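Long-range contact in DUF3809 domain-containing protein (Deinococcus radiodurans, PDB 3NQN), which is of unknown function but binds calcium ions and belongs to a family grouped with the Bet v 1-like proteins: residues Val62-Arg67 with Ala89-Ser94. Sequence-based numbering, arbitrary orientation. Where two conformers were deposited one is given.
With CA (calcium ion), chain C.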
loop_
_atom_site.group_PDB
_atom_site.type_symbol
_atom_site.label_atom_id
_atom_site.label_comp_id
_atom_site.label_asym_id
_atom_site.label_seq_id
_atom_site.Cartn_x
_atom_site.Cartn_y
_atom_site.Cartn_z
ATOM N N VAL A 62 5.344 4.530 3.474
ATOM C CA VAL A 62 5.374 3.455 2.493
ATOM C C VAL A 62 5.342 2.142 3.240
ATOM O O VAL A 62 6.177 1.898 4.113
ATOM C CB VAL A 62 6.643 3.520 1.609
ATOM C CG1 VAL A 62 6.661 2.332 0.580
ATOM C CG2 VAL A 62 6.704 4.884 0.874
ATOM N N ASP A 63 4.357 1.312 2.930
ATOM C CA ASP A 63 4.179 0.032 3.622
ATOM C C ASP A 63 4.984 -1.084 2.966
ATOM O O ASP A 63 4.945 -1.253 1.746
ATOM C CB ASP A 63 2.703 -0.358 3.658
ATOM C CG ASP A 63 2.008 -0.151 2.315
ATOM O OD1 ASP A 63 1.865 1.028 1.878
ATOM O OD2 ASP A 63 1.601 -1.153 1.694
ATOM N N LEU A 64 5.735 -1.808 3.790
ATOM C CA LEU A 64 6.524 -2.967 3.358
ATOM C C LEU A 64 5.905 -4.208 4.005
ATOM O O LEU A 64 5.901 -4.340 5.250
ATOM C CB LEU A 64 7.994 -2.832 3.808
ATOM C CG LEU A 64 8.936 -1.886 3.052
ATOM C CD1 LEU A 64 8.449 -0.431 3.070
ATOM C CD2 LEU A 64 10.376 -2.002 3.631
ATOM N N PRO A 65 5.387 -5.130 3.183
ATOM C CA PRO A 65 4.735 -6.271 3.772
ATOM C C PRO A 65 5.720 -7.316 4.312
ATOM O O PRO A 65 6.921 -7.291 3.982
ATOM C CB PRO A 65 3.933 -6.845 2.605
ATOM C CG PRO A 65 4.726 -6.487 1.406
ATOM C CD PRO A 65 5.350 -5.168 1.707
ATOM N N PHE A 66 5.215 -8.159 5.199
ATOM C CA PHE A 66 5.913 -9.356 5.634
ATOM C C PHE A 66 4.872 -10.433 5.800
ATOM O O PHE A 66 3.677 -10.145 5.976
ATOM C CB PHE A 66 6.653 -9.158 6.958
ATOM C CG PHE A 66 5.741 -9.086 8.175
ATOM C CD1 PHE A 66 5.375 -10.248 8.863
ATOM C CD2 PHE A 66 5.279 -7.875 8.637
ATOM C CE1 PHE A 66 4.545 -10.186 9.965
ATOM C CE2 PHE A 66 4.442 -7.813 9.735
ATOM C CZ PHE A 66 4.073 -8.981 10.395
ATOM N N ARG A 67 5.330 -11.672 5.725
ATOM C CA ARG A 67 4.511 -12.825 5.966
ATOM C C ARG A 67 5.442 -13.914 6.511
ATOM O O ARG A 67 6.507 -14.198 5.923
ATOM C CB ARG A 67 3.838 -13.278 4.680
ATOM C CG ARG A 67 2.706 -14.263 4.877
ATOM C CD ARG A 67 1.910 -14.476 3.562
ATOM N NE ARG A 67 0.641 -15.181 3.797
ATOM C CZ ARG A 67 -0.579 -14.622 3.735
ATOM N NH1 ARG A 67 -0.736 -13.329 3.429
ATOM N NH2 ARG A 67 -1.650 -15.365 3.974
ATOM N N ALA A 89 9.750 -3.263 -2.048
ATOM C CA ALA A 89 10.459 -3.549 -0.807
ATOM C C ALA A 89 9.575 -4.322 0.162
ATOM O O ALA A 89 8.365 -4.134 0.196
ATOM C CB ALA A 89 10.939 -2.267 -0.173
ATOM N N TRP A 90 10.190 -5.236 0.907
ATOM C CA TRP A 90 9.473 -6.073 1.837
ATOM C C TRP A 90 10.368 -6.373 3.039
ATOM O O TRP A 90 11.542 -6.018 3.041
ATOM C CB TRP A 90 8.998 -7.366 1.157
ATOM C CG TRP A 90 10.132 -8.234 0.529
ATOM C CD1 TRP A 90 10.748 -8.032 -0.666
ATOM C CD2 TRP A 90 10.657 -9.466 1.049
ATOM N NE1 TRP A 90 11.671 -9.033 -0.907
ATOM C CE2 TRP A 90 11.642 -9.917 0.141
ATOM C CE3 TRP A 90 10.434 -10.199 2.233
ATOM C CZ2 TRP A 90 12.379 -11.085 0.355
ATOM C CZ3 TRP A 90 11.163 -11.360 2.444
ATOM C CH2 TRP A 90 12.132 -11.793 1.507
ATOM N N VAL A 91 9.779 -6.955 4.073
ATOM C CA VAL A 91 10.493 -7.266 5.296
ATOM C C VAL A 91 10.355 -8.749 5.638
ATOM O O VAL A 91 9.292 -9.349 5.414
ATOM C CB VAL A 91 9.920 -6.426 6.491
ATOM C CG1 VAL A 91 10.540 -6.872 7.832
ATOM C CG2 VAL A 91 10.140 -4.938 6.254
ATOM N N ALA A 92 11.455 -9.336 6.116
ATOM C CA ALA A 92 11.482 -10.705 6.655
ATOM C C ALA A 92 11.481 -10.598 8.175
ATOM O O ALA A 92 12.420 -10.053 8.749
ATOM C CB ALA A 92 12.711 -11.416 6.218
ATOM N N VAL A 93 10.415 -11.107 8.807
ATOM C CA VAL A 93 10.264 -11.101 10.256
ATOM C C VAL A 93 10.453 -12.511 10.809
ATOM O O VAL A 93 9.725 -13.449 10.438
ATOM C CB VAL A 93 8.887 -10.584 10.677
ATOM C CG1 VAL A 93 8.716 -10.678 12.227
ATOM C CG2 VAL A 93 8.684 -9.135 10.204
ATOM N N SER A 94 11.485 -12.686 11.615
ATOM C CA SER A 94 11.775 -13.978 12.244
ATOM C C SER A 94 11.701 -13.807 13.747
ATOM O O SER A 94 11.944 -12.729 14.257
ATOM C CB SER A 94 13.174 -14.466 11.876
ATOM O OG SER A 94 13.411 -14.416 10.490
HETATM CA CA CA C . 1.008 0.316 -0.348
HETATM O O HOH W 1 6.795 -1.813 -0.323
HETATM O O HOH W 2 3.451 -0.407 -0.498
HETATM O O HOH W 3 8.391 -12.319 7.324
HETATM O O HOH W 4 8.191 -11.879 4.643
HETATM O O HOH W 5 0.106 -1.856 -0.963
HETATM O O HOH W 6 -0.949 0.449 0.874
HETATM O O HOH W 7 1.232 2.753 -0.677
#
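P65 O accepts a nearly straight hydrogen bond from V91 N (2.9 Å), the single direct backbone bond between two strand segments that run in roughly the same direction, 37° apart. On either side of it waters bridge the backbones: one molecule donates to both D63 O and A89 O, another accepts from R67 N and lies 2.9 Å from V91 O. On the inner side, L64 lies across V91 at about a right angle, its CB 3.9 Å from V91 CG2, while L64 CG rests 3.8 Å from A89 CB. Cutting L64 back to an alanine would probably open a gap beside A89 CB and V91 CG2 and strip V54 of strand 47-56 of an apolar neighbour. V93 CG2 sits over one face of the F66 ring, 3.9 Å from its centroid and 24° off the normal, a CH-pi contact offset toward the rim. With chi1 of 73°, F66 CG stands between its backbone N and carbonyl carbon, bringing the ring under that methyl. At the far end D63 grips calcium through both carboxylate oxygens, and D63 of the second subunit binds the same ion, so the site bridges the dimer. The contact joins strands 60-73 and 90-99 where the short strand 76-81 between them does not reach; an antiparallel sheet with the long helix 122-153 is consistent with a Bet v 1-like fold.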